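Local atomic coordinates of SWD1-like protein (Myceliophthora thermophila, PDB entry 6E29), a protein that probably serves as a WD-repeat subunit of the COMPASS histone H3 methyltransferase complex, this chain being its seven-bladed beta-propeller domain. Residues 47-52 with 71-76; 237-242 with 284-289; 294-299 with 318-323; 329-334 with 340-345. One frame throughout, in Å; residues are numbered along the deposited sequence.

Interaction 1. Residues 47-52 with 71-76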
loop_
_atom_site.group_PDB
_atom_site.type_symbol
_atom_site.label_atom_id
_atom_site.label_comp_id
_atom_site.label_asym_id
_atom_site.label_seq_id
_atom_site.Cartn_x
_atom_site.Cartn_y
_atom_site.Cartn_z
ATOM N N GLY B 47 -12.964 3.639 -12.513
ATOM C CA GLY B 47 -13.463 3.893 -11.181
ATOM C C GLY B 47 -14.370 2.818 -10.627
ATOM O O GLY B 47 -14.703 2.864 -9.435
ATOM N N THR B 48 -14.753 1.830 -11.430
ATOM C CA THR B 48 -15.573 0.752 -10.897
ATOM C C THR B 48 -14.737 -0.197 -10.033
ATOM O O THR B 48 -13.558 -0.438 -10.299
ATOM C CB THR B 48 -16.241 -0.030 -12.028
ATOM O OG1 THR B 48 -16.922 0.877 -12.897
ATOM C CG2 THR B 48 -17.239 -1.038 -11.467
ATOM N N VAL B 49 -15.367 -0.746 -8.992
ATOM C CA VAL B 49 -14.761 -1.759 -8.144
ATOM C C VAL B 49 -15.539 -3.056 -8.284
ATOM O O VAL B 49 -16.771 -3.041 -8.276
ATOM C CB VAL B 49 -14.718 -1.317 -6.674
ATOM C CG1 VAL B 49 -14.164 -2.474 -5.803
ATOM C CG2 VAL B 49 -13.816 -0.078 -6.557
ATOM N N VAL B 50 -14.816 -4.169 -8.465
ATOM C CA VAL B 50 -15.419 -5.469 -8.713
ATOM C C VAL B 50 -15.052 -6.415 -7.574
ATOM O O VAL B 50 -13.898 -6.474 -7.140
ATOM C CB VAL B 50 -14.997 -6.041 -10.084
ATOM C CG1 VAL B 50 -15.667 -7.401 -10.332
ATOM C CG2 VAL B 50 -15.400 -5.070 -11.182
ATOM N N ILE B 51 -16.047 -7.113 -7.060
ATOM C CA ILE B 51 -15.868 -8.115 -6.021
ATOM C C ILE B 51 -16.018 -9.462 -6.716
ATOM O O ILE B 51 -17.101 -9.774 -7.212
ATOM C CB ILE B 51 -16.914 -7.964 -4.910
ATOM C CG1 ILE B 51 -16.873 -6.531 -4.317
ATOM C CG2 ILE B 51 -16.770 -9.096 -3.903
ATOM C CD1 ILE B 51 -15.409 -6.082 -3.959
ATOM N N TRP B 52 -14.933 -10.247 -6.770
ATOM C CA TRP B 52 -14.954 -11.585 -7.373
ATOM C C TRP B 52 -15.125 -12.636 -6.290
ATOM O O TRP B 52 -14.378 -12.650 -5.313
ATOM C CB TRP B 52 -13.653 -11.872 -8.117
ATOM C CG TRP B 52 -13.344 -10.943 -9.212
ATOM C CD1 TRP B 52 -12.729 -9.714 -9.122
ATOM C CD2 TRP B 52 -13.596 -11.167 -10.597
ATOM N NE1 TRP B 52 -12.614 -9.156 -10.380
ATOM C CE2 TRP B 52 -13.106 -10.043 -11.298
ATOM C CE3 TRP B 52 -14.164 -12.223 -11.318
ATOM C CZ2 TRP B 52 -13.207 -9.937 -12.674
ATOM C CZ3 TRP B 52 -14.232 -12.121 -12.664
ATOM C CH2 TRP B 52 -13.765 -10.982 -13.333
ATOM N N THR B 71 -6.877 3.565 -7.086
ATOM C CA THR B 71 -5.496 3.501 -6.646
ATOM C C THR B 71 -5.252 2.609 -5.440
ATOM O O THR B 71 -4.110 2.182 -5.251
ATOM C CB THR B 71 -4.986 4.905 -6.297
ATOM O OG1 THR B 71 -5.925 5.505 -5.399
ATOM C CG2 THR B 71 -4.888 5.787 -7.579
ATOM N N SER B 72 -6.266 2.304 -4.620
ATOM C CA SER B 72 -6.048 1.373 -3.517
ATOM C C SER B 72 -7.355 0.781 -3.034
ATOM O O SER B 72 -8.450 1.307 -3.295
ATOM C CB SER B 72 -5.313 2.016 -2.324
ATOM O OG SER B 72 -6.171 2.900 -1.604
ATOM N N LEU B 73 -7.204 -0.374 -2.390
ATOM C CA LEU B 73 -8.301 -1.140 -1.815
ATOM C C LEU B 73 -7.838 -1.700 -0.496
ATOM O O LEU B 73 -6.742 -2.249 -0.422
ATOM C CB LEU B 73 -8.699 -2.343 -2.699
ATOM C CG LEU B 73 -9.126 -2.001 -4.101
ATOM C CD1 LEU B 73 -8.951 -3.263 -5.010
ATOM C CD2 LEU B 73 -10.611 -1.524 -4.104
ATOM N N SER B 74 -8.699 -1.617 0.513
ATOM C CA SER B 74 -8.367 -2.021 1.867
ATOM C C SER B 74 -9.603 -2.620 2.509
ATOM O O SER B 74 -10.645 -1.957 2.577
ATOM C CB SER B 74 -7.890 -0.785 2.660
ATOM O OG SER B 74 -7.703 -1.064 4.028
ATOM N N TRP B 75 -9.481 -3.846 2.993
ATOM C CA TRP B 75 -10.612 -4.583 3.531
ATOM C C TRP B 75 -10.653 -4.457 5.041
ATOM O O TRP B 75 -9.614 -4.390 5.687
ATOM C CB TRP B 75 -10.521 -6.062 3.207
ATOM C CG TRP B 75 -10.738 -6.487 1.779
ATOM C CD1 TRP B 75 -9.796 -6.488 0.742
ATOM C CD2 TRP B 75 -11.931 -7.070 1.238
ATOM N NE1 TRP B 75 -10.366 -7.030 -0.393
ATOM C CE2 TRP B 75 -11.670 -7.390 -0.118
ATOM C CE3 TRP B 75 -13.212 -7.326 1.759
ATOM C CZ2 TRP B 75 -12.639 -7.958 -0.958
ATOM C CZ3 TRP B 75 -14.175 -7.919 0.922
ATOM C CH2 TRP B 75 -13.886 -8.215 -0.419
ATOM N N SER B 76 -11.860 -4.491 5.594
ATOM C CA SER B 76 -12.016 -4.498 7.044
ATOM C C SER B 76 -11.635 -5.875 7.583
ATOM O O SER B 76 -11.609 -6.861 6.845
ATOM C CB SER B 76 -13.458 -4.162 7.449
ATOM O OG SER B 76 -14.361 -5.200 7.063
#

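Interaction 2. Residues 237-242 with 284-289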
loop_
_atom_site.group_PDB
_atom_site.type_symbol
_atom_site.label_atom_id
_atom_site.label_comp_id
_atom_site.label_asym_id
_atom_site.label_seq_id
_atom_site.Cartn_x
_atom_site.Cartn_y
_atom_site.Cartn_z
ATOM N N ARG B 237 15.652 1.443 -7.153
ATOM C CA ARG B 237 15.862 0.137 -7.768
ATOM C C ARG B 237 16.106 -0.951 -6.739
ATOM O O ARG B 237 16.552 -2.047 -7.083
ATOM C CB ARG B 237 17.027 0.151 -8.792
ATOM C CG ARG B 237 16.789 1.089 -9.976
ATOM C CD ARG B 237 17.994 1.372 -10.844
ATOM N NE ARG B 237 17.531 2.155 -11.990
ATOM C CZ ARG B 237 17.222 3.458 -11.945
ATOM N NH1 ARG B 237 17.325 4.155 -10.808
ATOM N NH2 ARG B 237 16.795 4.074 -13.041
ATOM N N ILE B 238 15.874 -0.667 -5.463
ATOM C CA ILE B 238 16.171 -1.619 -4.412
ATOM C C ILE B 238 14.915 -1.849 -3.599
ATOM O O ILE B 238 14.284 -0.889 -3.161
ATOM C CB ILE B 238 17.309 -1.124 -3.513
ATOM C CG1 ILE B 238 18.560 -0.964 -4.376
ATOM C CG2 ILE B 238 17.549 -2.121 -2.397
ATOM C CD1 ILE B 238 19.710 -0.253 -3.634
ATOM N N ILE B 239 14.557 -3.118 -3.406
ATOM C CA ILE B 239 13.475 -3.516 -2.516
ATOM C C ILE B 239 14.097 -3.877 -1.175
ATOM O O ILE B 239 15.201 -4.446 -1.123
ATOM C CB ILE B 239 12.669 -4.686 -3.108
ATOM C CG1 ILE B 239 12.105 -4.303 -4.468
ATOM C CG2 ILE B 239 11.490 -5.047 -2.147
ATOM C CD1 ILE B 239 11.605 -5.558 -5.335
ATOM N N ARG B 240 13.428 -3.494 -0.083
ATOM C CA ARG B 240 14.007 -3.686 1.245
ATOM C C ARG B 240 12.964 -4.227 2.190
ATOM O O ARG B 240 11.801 -3.812 2.120
ATOM C CB ARG B 240 14.495 -2.369 1.843
ATOM C CG ARG B 240 15.667 -1.785 0.980
ATOM C CD ARG B 240 16.001 -0.380 1.484
ATOM N NE ARG B 240 17.124 0.258 0.785
ATOM C CZ ARG B 240 17.017 1.007 -0.304
ATOM N NH1 ARG B 240 15.827 1.234 -0.882
ATOM N NH2 ARG B 240 18.124 1.541 -0.831
ATOM N N THR B 241 13.394 -5.116 3.078
ATOM C CA THR B 241 12.593 -5.538 4.215
ATOM C C THR B 241 13.275 -5.071 5.489
ATOM O O THR B 241 14.508 -5.014 5.571
ATOM C CB THR B 241 12.395 -7.038 4.245
ATOM O OG1 THR B 241 13.672 -7.705 4.148
ATOM C CG2 THR B 241 11.473 -7.448 3.052
ATOM N N PHE B 242 12.467 -4.726 6.472
ATOM C CA PHE B 242 12.973 -4.271 7.759
ATOM C C PHE B 242 12.251 -4.980 8.881
ATOM O O PHE B 242 11.081 -5.358 8.746
ATOM C CB PHE B 242 12.777 -2.784 7.991
ATOM C CG PHE B 242 13.445 -1.923 7.001
ATOM C CD1 PHE B 242 14.642 -1.274 7.305
ATOM C CD2 PHE B 242 12.840 -1.722 5.761
ATOM C CE1 PHE B 242 15.254 -0.481 6.336
ATOM C CE2 PHE B 242 13.429 -0.957 4.820
ATOM C CZ PHE B 242 14.653 -0.308 5.117
ATOM N N GLU B 284 7.018 -15.564 3.799
ATOM C CA GLU B 284 8.198 -16.267 3.304
ATOM C C GLU B 284 8.777 -15.618 2.052
ATOM O O GLU B 284 10.001 -15.595 1.872
ATOM C CB GLU B 284 7.850 -17.698 2.975
ATOM C CG GLU B 284 9.124 -18.479 2.580
ATOM C CD GLU B 284 8.905 -19.945 2.315
ATOM O OE1 GLU B 284 7.744 -20.441 2.177
ATOM O OE2 GLU B 284 9.943 -20.635 2.244
ATOM N N TYR B 285 7.924 -15.199 1.122
ATOM C CA TYR B 285 8.395 -14.726 -0.179
ATOM C C TYR B 285 8.075 -13.252 -0.347
ATOM O O TYR B 285 7.068 -12.748 0.152
ATOM C CB TYR B 285 7.733 -15.467 -1.345
ATOM C CG TYR B 285 7.967 -16.939 -1.312
ATOM C CD1 TYR B 285 9.236 -17.460 -1.491
ATOM C CD2 TYR B 285 6.925 -17.804 -1.077
ATOM C CE1 TYR B 285 9.462 -18.880 -1.456
ATOM C CE2 TYR B 285 7.123 -19.176 -1.034
ATOM C CZ TYR B 285 8.393 -19.712 -1.221
ATOM O OH TYR B 285 8.586 -21.081 -1.165
ATOM N N VAL B 286 8.934 -12.571 -1.111
ATOM C CA VAL B 286 8.659 -11.231 -1.636
ATOM C C VAL B 286 8.571 -11.356 -3.159
ATOM O O VAL B 286 9.488 -11.887 -3.782
ATOM C CB VAL B 286 9.780 -10.233 -1.244
ATOM C CG1 VAL B 286 9.573 -8.898 -1.959
ATOM C CG2 VAL B 286 9.795 -10.020 0.317
ATOM N N ALA B 287 7.500 -10.827 -3.752
ATOM C CA ALA B 287 7.364 -10.784 -5.207
ATOM C C ALA B 287 7.376 -9.331 -5.665
ATOM O O ALA B 287 6.999 -8.420 -4.904
ATOM C CB ALA B 287 6.074 -11.450 -5.683
ATOM N N ALA B 288 7.802 -9.119 -6.908
ATOM C CA ALA B 288 7.723 -7.795 -7.512
ATOM C C ALA B 288 7.457 -7.922 -9.005
ATOM O O ALA B 288 8.005 -8.815 -9.666
ATOM C CB ALA B 288 9.032 -7.020 -7.313
ATOM N N SER B 289 6.750 -6.946 -9.546
ATOM C CA SER B 289 6.687 -6.690 -10.983
ATOM C C SER B 289 7.741 -5.660 -11.382
ATOM O O SER B 289 8.213 -4.869 -10.564
ATOM C CB SER B 289 5.314 -6.166 -11.381
ATOM O OG SER B 289 4.996 -5.030 -10.575
#

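Interaction 3. Residues 294-299 with 318-323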
loop_
_atom_site.group_PDB
_atom_site.type_symbol
_atom_site.label_atom_id
_atom_site.label_comp_id
_atom_site.label_asym_id
_atom_site.label_seq_id
_atom_site.Cartn_x
_atom_site.Cartn_y
_atom_site.Cartn_z
ATOM N N HIS B 294 8.415 -7.740 -18.743
ATOM C CA HIS B 294 7.220 -8.558 -18.531
ATOM C C HIS B 294 7.307 -9.464 -17.306
ATOM O O HIS B 294 6.276 -9.955 -16.836
ATOM C CB HIS B 294 6.938 -9.398 -19.804
ATOM C CG HIS B 294 8.037 -10.354 -20.152
ATOM N ND1 HIS B 294 9.220 -9.952 -20.737
ATOM C CD2 HIS B 294 8.142 -11.696 -19.973
ATOM C CE1 HIS B 294 10.001 -11.004 -20.917
ATOM N NE2 HIS B 294 9.370 -12.076 -20.466
ATOM N N GLU B 295 8.488 -9.646 -16.745
ATOM C CA GLU B 295 8.701 -10.659 -15.723
ATOM C C GLU B 295 8.181 -10.254 -14.351
ATOM O O GLU B 295 8.056 -9.071 -13.998
ATOM C CB GLU B 295 10.197 -10.981 -15.637
ATOM C CG GLU B 295 10.713 -11.601 -16.917
ATOM C CD GLU B 295 11.545 -10.647 -17.767
ATOM O OE1 GLU B 295 12.311 -11.139 -18.601
ATOM O OE2 GLU B 295 11.451 -9.419 -17.577
ATOM N N LEU B 296 7.893 -11.276 -13.560
ATOM C CA LEU B 296 7.720 -11.127 -12.122
ATOM C C LEU B 296 8.868 -11.848 -11.439
ATOM O O LEU B 296 9.280 -12.924 -11.885
ATOM C CB LEU B 296 6.391 -11.733 -11.640
ATOM C CG LEU B 296 5.090 -11.181 -12.219
ATOM C CD1 LEU B 296 3.947 -12.003 -11.649
ATOM C CD2 LEU B 296 4.887 -9.696 -11.822
ATOM N N TYR B 297 9.381 -11.266 -10.357
ATOM C CA TYR B 297 10.493 -11.851 -9.630
ATOM C C TYR B 297 9.977 -12.268 -8.269
ATOM O O TYR B 297 9.213 -11.521 -7.659
ATOM C CB TYR B 297 11.643 -10.847 -9.462
ATOM C CG TYR B 297 12.369 -10.631 -10.804
ATOM C CD1 TYR B 297 11.780 -9.880 -11.819
ATOM C CD2 TYR B 297 13.630 -11.175 -11.037
ATOM C CE1 TYR B 297 12.425 -9.687 -13.038
ATOM C CE2 TYR B 297 14.291 -10.974 -12.257
ATOM C CZ TYR B 297 13.669 -10.234 -13.249
ATOM O OH TYR B 297 14.298 -10.024 -14.461
ATOM N N ILE B 298 10.443 -13.425 -7.774
ATOM C CA ILE B 298 10.094 -13.884 -6.422
ATOM C C ILE B 298 11.385 -14.220 -5.674
ATOM O O ILE B 298 12.187 -15.033 -6.146
ATOM C CB ILE B 298 9.157 -15.098 -6.461
ATOM C CG1 ILE B 298 7.904 -14.778 -7.314
ATOM C CG2 ILE B 298 8.744 -15.485 -5.066
ATOM C CD1 ILE B 298 6.945 -16.025 -7.448
ATOM N N TRP B 299 11.605 -13.559 -4.538
ATOM C CA TRP B 299 12.714 -13.864 -3.636
ATOM C C TRP B 299 12.186 -14.497 -2.346
ATOM O O TRP B 299 11.020 -14.308 -1.966
ATOM C CB TRP B 299 13.489 -12.605 -3.271
ATOM C CG TRP B 299 14.106 -11.873 -4.390
ATOM C CD1 TRP B 299 15.418 -11.990 -4.838
ATOM C CD2 TRP B 299 13.508 -10.821 -5.167
ATOM N NE1 TRP B 299 15.638 -11.107 -5.852
ATOM C CE2 TRP B 299 14.496 -10.372 -6.079
ATOM C CE3 TRP B 299 12.236 -10.211 -5.177
ATOM C CZ2 TRP B 299 14.244 -9.362 -7.022
ATOM C CZ3 TRP B 299 11.989 -9.193 -6.097
ATOM C CH2 TRP B 299 12.994 -8.771 -7.005
ATOM N N GLY B 318 1.580 -4.772 -13.397
ATOM C CA GLY B 318 1.509 -3.700 -12.430
ATOM C C GLY B 318 1.329 -4.198 -11.019
ATOM O O GLY B 318 2.250 -4.771 -10.415
ATOM N N VAL B 319 0.140 -3.951 -10.449
ATOM C CA VAL B 319 -0.080 -4.296 -9.037
ATOM C C VAL B 319 -0.090 -5.797 -8.894
ATOM O O VAL B 319 -0.729 -6.492 -9.696
ATOM C CB VAL B 319 -1.407 -3.704 -8.535
ATOM C CG1 VAL B 319 -1.924 -4.435 -7.264
ATOM C CG2 VAL B 319 -1.217 -2.201 -8.246
ATOM N N ILE B 320 0.528 -6.317 -7.814
ATOM C CA ILE B 320 0.473 -7.759 -7.563
ATOM C C ILE B 320 0.024 -7.983 -6.126
ATOM O O ILE B 320 0.226 -7.138 -5.259
ATOM C CB ILE B 320 1.838 -8.451 -7.835
ATOM C CG1 ILE B 320 2.883 -7.868 -6.884
ATOM C CG2 ILE B 320 2.251 -8.237 -9.339
ATOM C CD1 ILE B 320 4.219 -8.492 -7.039
ATOM N N GLU B 321 -0.547 -9.151 -5.862
ATOM C CA GLU B 321 -1.044 -9.458 -4.521
ATOM C C GLU B 321 -1.019 -10.957 -4.333
ATOM O O GLU B 321 -1.434 -11.692 -5.235
ATOM C CB GLU B 321 -2.491 -9.002 -4.316
ATOM C CG GLU B 321 -2.619 -7.523 -4.191
ATOM C CD GLU B 321 -1.932 -7.008 -2.934
ATOM O OE1 GLU B 321 -2.040 -7.654 -1.854
ATOM O OE2 GLU B 321 -1.264 -5.971 -3.051
ATOM N N TRP B 322 -0.533 -11.422 -3.190
ATOM C CA TRP B 322 -0.632 -12.838 -2.871
ATOM C C TRP B 322 -1.935 -13.164 -2.142
ATOM O O TRP B 322 -2.433 -12.351 -1.344
ATOM C CB TRP B 322 0.508 -13.256 -1.943
ATOM C CG TRP B 322 1.906 -13.223 -2.526
ATOM C CD1 TRP B 322 2.749 -12.136 -2.598
ATOM C CD2 TRP B 322 2.647 -14.341 -3.026
ATOM N NE1 TRP B 322 3.977 -12.526 -3.108
ATOM C CE2 TRP B 322 3.939 -13.872 -3.355
ATOM C CE3 TRP B 322 2.358 -15.699 -3.199
ATOM C CZ2 TRP B 322 4.913 -14.703 -3.875
ATOM C CZ3 TRP B 322 3.337 -16.519 -3.720
ATOM C CH2 TRP B 322 4.588 -16.020 -4.041
ATOM N N HIS B 323 -2.396 -14.406 -2.310
ATOM C CA HIS B 323 -3.543 -14.905 -1.531
ATOM C C HIS B 323 -3.164 -15.008 -0.038
ATOM O O HIS B 323 -2.009 -15.298 0.294
ATOM C CB HIS B 323 -3.948 -16.272 -2.094
ATOM C CG HIS B 323 -5.247 -16.780 -1.559
ATOM N ND1 HIS B 323 -5.327 -17.585 -0.442
ATOM C CD2 HIS B 323 -6.522 -16.585 -1.984
ATOM C CE1 HIS B 323 -6.603 -17.882 -0.213
ATOM N NE2 HIS B 323 -7.343 -17.273 -1.121
#

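Interaction 4. Residues 329-334 with 340-345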
loop_
_atom_site.group_PDB
_atom_site.type_symbol
_atom_site.label_atom_id
_atom_site.label_comp_id
_atom_site.label_asym_id
_atom_site.label_seq_id
_atom_site.Cartn_x
_atom_site.Cartn_y
_atom_site.Cartn_z
ATOM N N LEU B 329 -0.437 -16.114 -6.597
ATOM C CA LEU B 329 0.063 -14.741 -6.779
ATOM C C LEU B 329 -0.754 -14.161 -7.924
ATOM O O LEU B 329 -0.746 -14.734 -9.019
ATOM C CB LEU B 329 1.578 -14.753 -7.123
ATOM C CG LEU B 329 2.246 -13.438 -7.529
ATOM C CD1 LEU B 329 2.104 -12.339 -6.390
ATOM C CD2 LEU B 329 3.722 -13.697 -7.848
ATOM N N ALA B 330 -1.503 -13.076 -7.674
ATOM C CA ALA B 330 -2.309 -12.446 -8.713
ATOM C C ALA B 330 -1.606 -11.189 -9.199
ATOM O O ALA B 330 -0.993 -10.453 -8.419
ATOM C CB ALA B 330 -3.705 -12.077 -8.189
ATOM N N ALA B 331 -1.769 -10.893 -10.480
ATOM C CA ALA B 331 -1.116 -9.713 -11.059
ATOM C C ALA B 331 -2.003 -9.050 -12.105
ATOM O O ALA B 331 -2.715 -9.725 -12.844
ATOM C CB ALA B 331 0.228 -10.077 -11.687
ATOM N N CYS B 332 -1.949 -7.718 -12.172
ATOM C CA CYS B 332 -2.706 -6.914 -13.118
ATOM C C CYS B 332 -1.797 -6.564 -14.265
ATOM O O CYS B 332 -0.742 -5.960 -14.050
ATOM C CB CYS B 332 -3.196 -5.623 -12.457
ATOM S SG CYS B 332 -4.158 -5.926 -10.981
ATOM N N GLY B 333 -2.214 -6.906 -15.486
ATOM C CA GLY B 333 -1.456 -6.490 -16.659
ATOM C C GLY B 333 -1.692 -5.016 -16.978
ATOM O O GLY B 333 -2.831 -4.540 -16.990
ATOM N N LEU B 334 -0.595 -4.296 -17.237
ATOM C CA LEU B 334 -0.693 -2.874 -17.559
ATOM C C LEU B 334 -1.298 -2.633 -18.926
ATOM O O LEU B 334 -1.899 -1.578 -19.143
ATOM C CB LEU B 334 0.681 -2.220 -17.519
ATOM C CG LEU B 334 1.297 -2.140 -16.123
ATOM C CD1 LEU B 334 2.670 -1.507 -16.243
ATOM C CD2 LEU B 334 0.413 -1.346 -15.118
ATOM N N ASN B 340 -4.072 -12.132 -13.935
ATOM C CA ASN B 340 -3.569 -13.498 -13.980
ATOM C C ASN B 340 -3.214 -13.981 -12.585
ATOM O O ASN B 340 -2.627 -13.232 -11.799
ATOM C CB ASN B 340 -2.341 -13.596 -14.875
ATOM C CG ASN B 340 -2.702 -13.560 -16.324
ATOM O OD1 ASN B 340 -3.101 -14.581 -16.891
ATOM N ND2 ASN B 340 -2.595 -12.382 -16.942
ATOM N N ILE B 341 -3.512 -15.245 -12.302
ATOM C CA ILE B 341 -3.215 -15.840 -10.993
ATOM C C ILE B 341 -2.324 -17.045 -11.204
ATOM O O ILE B 341 -2.711 -18.014 -11.905
ATOM C CB ILE B 341 -4.482 -16.246 -10.231
ATOM C CG1 ILE B 341 -5.378 -15.034 -9.984
ATOM C CG2 ILE B 341 -4.083 -16.887 -8.924
ATOM C CD1 ILE B 341 -6.737 -15.460 -9.428
ATOM N N TRP B 342 -1.104 -16.954 -10.686
ATOM C CA TRP B 342 -0.130 -18.034 -10.726
ATOM C C TRP B 342 -0.254 -18.909 -9.500
ATOM O O TRP B 342 -0.388 -18.400 -8.389
ATOM C CB TRP B 342 1.314 -17.501 -10.695
ATOM C CG TRP B 342 1.844 -16.993 -11.953
ATOM C CD1 TRP B 342 2.709 -17.636 -12.809
ATOM C CD2 TRP B 342 1.601 -15.706 -12.522
ATOM N NE1 TRP B 342 3.014 -16.821 -13.868
ATOM C CE2 TRP B 342 2.345 -15.637 -13.730
ATOM C CE3 TRP B 342 0.820 -14.612 -12.146
ATOM C CZ2 TRP B 342 2.318 -14.528 -14.556
ATOM C CZ3 TRP B 342 0.802 -13.517 -12.956
ATOM C CH2 TRP B 342 1.560 -13.466 -14.144
ATOM N N SER B 343 -0.078 -20.207 -9.690
ATOM C CA SER B 343 0.161 -21.149 -8.595
ATOM C C SER B 343 1.673 -21.305 -8.435
ATOM O O SER B 343 2.333 -21.862 -9.304
ATOM C CB SER B 343 -0.501 -22.493 -8.887
ATOM O OG SER B 343 -1.835 -22.466 -8.443
ATOM N N VAL B 344 2.217 -20.845 -7.311
ATOM C CA VAL B 344 3.673 -20.722 -7.115
ATOM C C VAL B 344 4.177 -21.848 -6.213
ATOM O O VAL B 344 3.875 -21.874 -5.019
ATOM C CB VAL B 344 4.025 -19.365 -6.492
ATOM C CG1 VAL B 344 5.526 -19.161 -6.492
ATOM C CG2 VAL B 344 3.320 -18.247 -7.243
ATOM N N THR B 345 5.008 -22.728 -6.755
ATOM C CA THR B 345 5.630 -23.808 -5.983
ATOM C C THR B 345 7.090 -23.536 -5.525
ATOM O O THR B 345 7.838 -22.737 -6.111
ATOM C CB THR B 345 5.611 -25.100 -6.795
ATOM O OG1 THR B 345 4.248 -25.450 -7.082
ATOM C CG2 THR B 345 6.279 -26.233 -6.025
HETATM O O HOH W 1 -1.632 -9.915 -15.630
#

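Interaction 1. Residues 47-52 with 71-76
The indole of W75 receives the methyl end of I51 obliquely at its benzo ring, I51 CD1 lying 4.4 Å from W75 CH2. At the other side of that indole NE1 donates to the backbone O of R32, so the polar end of the ring is tied to the preceding blade while the benzo end, at CH2, meets the isoleucine. The second indole, W52, makes no contact with 71-76; one of its faces carries V50 of its own strand, with CG1 3.5 Å above the plane and displaced toward the rim. Two residues before I51, V49 faces L73 directly. Its CG1 stands anti to the backbone N (chi1 176°) and reaches L73 CD2 at 4.1 Å, the two side chains passing alongside in opposite directions. L82 of strand 81-86 touches both I51 and W75, and A41 of strand 39-44 adds to the cover of the indole. V49 and I51 belong to the third strand of their blade, L73 and W75 to the first strand of the next, within successive predicted WD repeats. R32 and R35 add polar links between these blades, bonding to the carbonyls of L73 and W75. Between the two segments themselves only aliphatic and aromatic carbons meet, so cohesion there is dispersive and hydrophobic, with the bond from W75 NE1 to R32 O fixing the turn of the indole.

Interaction 2. Residues 237-242 with 284-289
I239 makes the tightest approach, its CD1 lying 3.6 Å from CB of A288, where a methyl is all the opposing side chain has to offer. The other branch of the isoleucine, CG2, sits 4.3 Å from V286 CG1. V286 also presents CG2 to T241 CG2 at 4.1 Å, and these two side chains meet tip to tip. The threonine is turned with its hydroxyl between the backbone N and the carbonyl carbon (chi1 52°), which leaves the methyl for the valine. In the next shell that hydroxyl is hydrogen-bonded to the E262 carboxylate (OE2) and the H263 N, which pin the rotation of T241. W274, V277 and L231 touch I239, V277 also touches A288, and L231 reaches V286; W299 lies on both I239 and A288. The two strands run nearly antiparallel, at 153°, with axes 9.8 Å apart, too far for backbone pairing, so side chains carry the contact. Strand 239-243 is the third of its blade, and strand 285-290 the second of the following one, so the contact packs two successive blades face to face, beside strands 229-234, 274-279 and 296-300.

Interaction 3. Residues 294-299 with 318-323
I298 meets W322 with two of its methyls. Its chi1 of -55° sets CG1 anti to the carbonyl carbon and leaves CG2 anti to the backbone N; CG2 comes to the edge of the indole near its plane, 4.1 Å from W322 CZ2. A chi2 of 177° then brings CD1 next to CG2, so that I298 CD1 meets the neighbouring W322 CH2, also at 4.1 Å but from off the ring plane, and the two side chains cross obliquely. L296 and I320 behave differently, sliding past each other, with L296 CD2 3.9 Å from I320 CG2. In I320 it is CG1 that occupies the place between backbone N and carbonyl carbon (chi1 62°), which frees CG2 to point at the leucine. V344 and L329 touch both I298 and W322, adding further aliphatic contacts, and A287 lies on both I320 and W322. Strand 296-300 is here pressed against the inner strand 317-322 of the last blade, the hydrophobic blade-to-blade interface of a WD40 beta-propeller.

Interaction 4. Residues 329-334 with 340-345
L329 and W342 form a hydrogen-bonded antiparallel pair: L329 N donates to W342 O at 2.9 Å, and W342 N returns the bond to L329 O at 2.8 Å. Next along the strands, A331 N donates to N340 O at 2.8 Å, almost in line with the carbonyl, and N340 N to A331 O at 3.0 Å. A330 and I341 lie between these pairs as a non-hydrogen-bonded pair, where A330 CB packs on I341 CG1. The carbonyl of L329 also meets the W342 indole at its edge, in plane, W342 CE3 being 3.5 Å from L329 O, so that one oxygen serves an amide and an aromatic rim. A331 CB rests against W342 CZ3 at 3.7 Å. Two polar ends find partners elsewhere: N340 OD1 bonds to the T22 hydroxyl, and W342 NE1 donates to the E17 carboxylate. N340 ND2 donates to a water 3.0 Å away, which also lies 3.0 Å from A331 O, linking the amide to the neighbouring backbone. V344, beyond the strand, lays CG2 on L329 CB. Strands 328-333 and 339-343 are a beta hairpin of the last blade, and I341 pairs by backbone with T20 of the N-terminal strand 19-23. The outermost strand of this last blade is thus supplied by the start of the chain, the Velcro-like ring closure of WD40 propellers.

How the interactions relate
From the N terminus, the chain forms interactions 1, 2, 3 and 4 in series: none is nested in or crosses another. Interaction 1 closes a loop over 18 residues and joins neighbouring blades near the start of the ring. Interaction 2 lies on the opposite side of the chain's centre from interaction 1, their centres about 23 Å apart, and spans 41 residues to link two later blades. Interaction 3 bridges 18 residues to the last blade; its strand 296-300 lies beside strand 285-290 of interaction 2 in the same sheet. Interaction 4 closes a five-residue hairpin connection, its strand 328-333 adjoining strand 317-322 of interaction 3. Interactions 2 to 4 therefore form one continuous zone running to the ring closure.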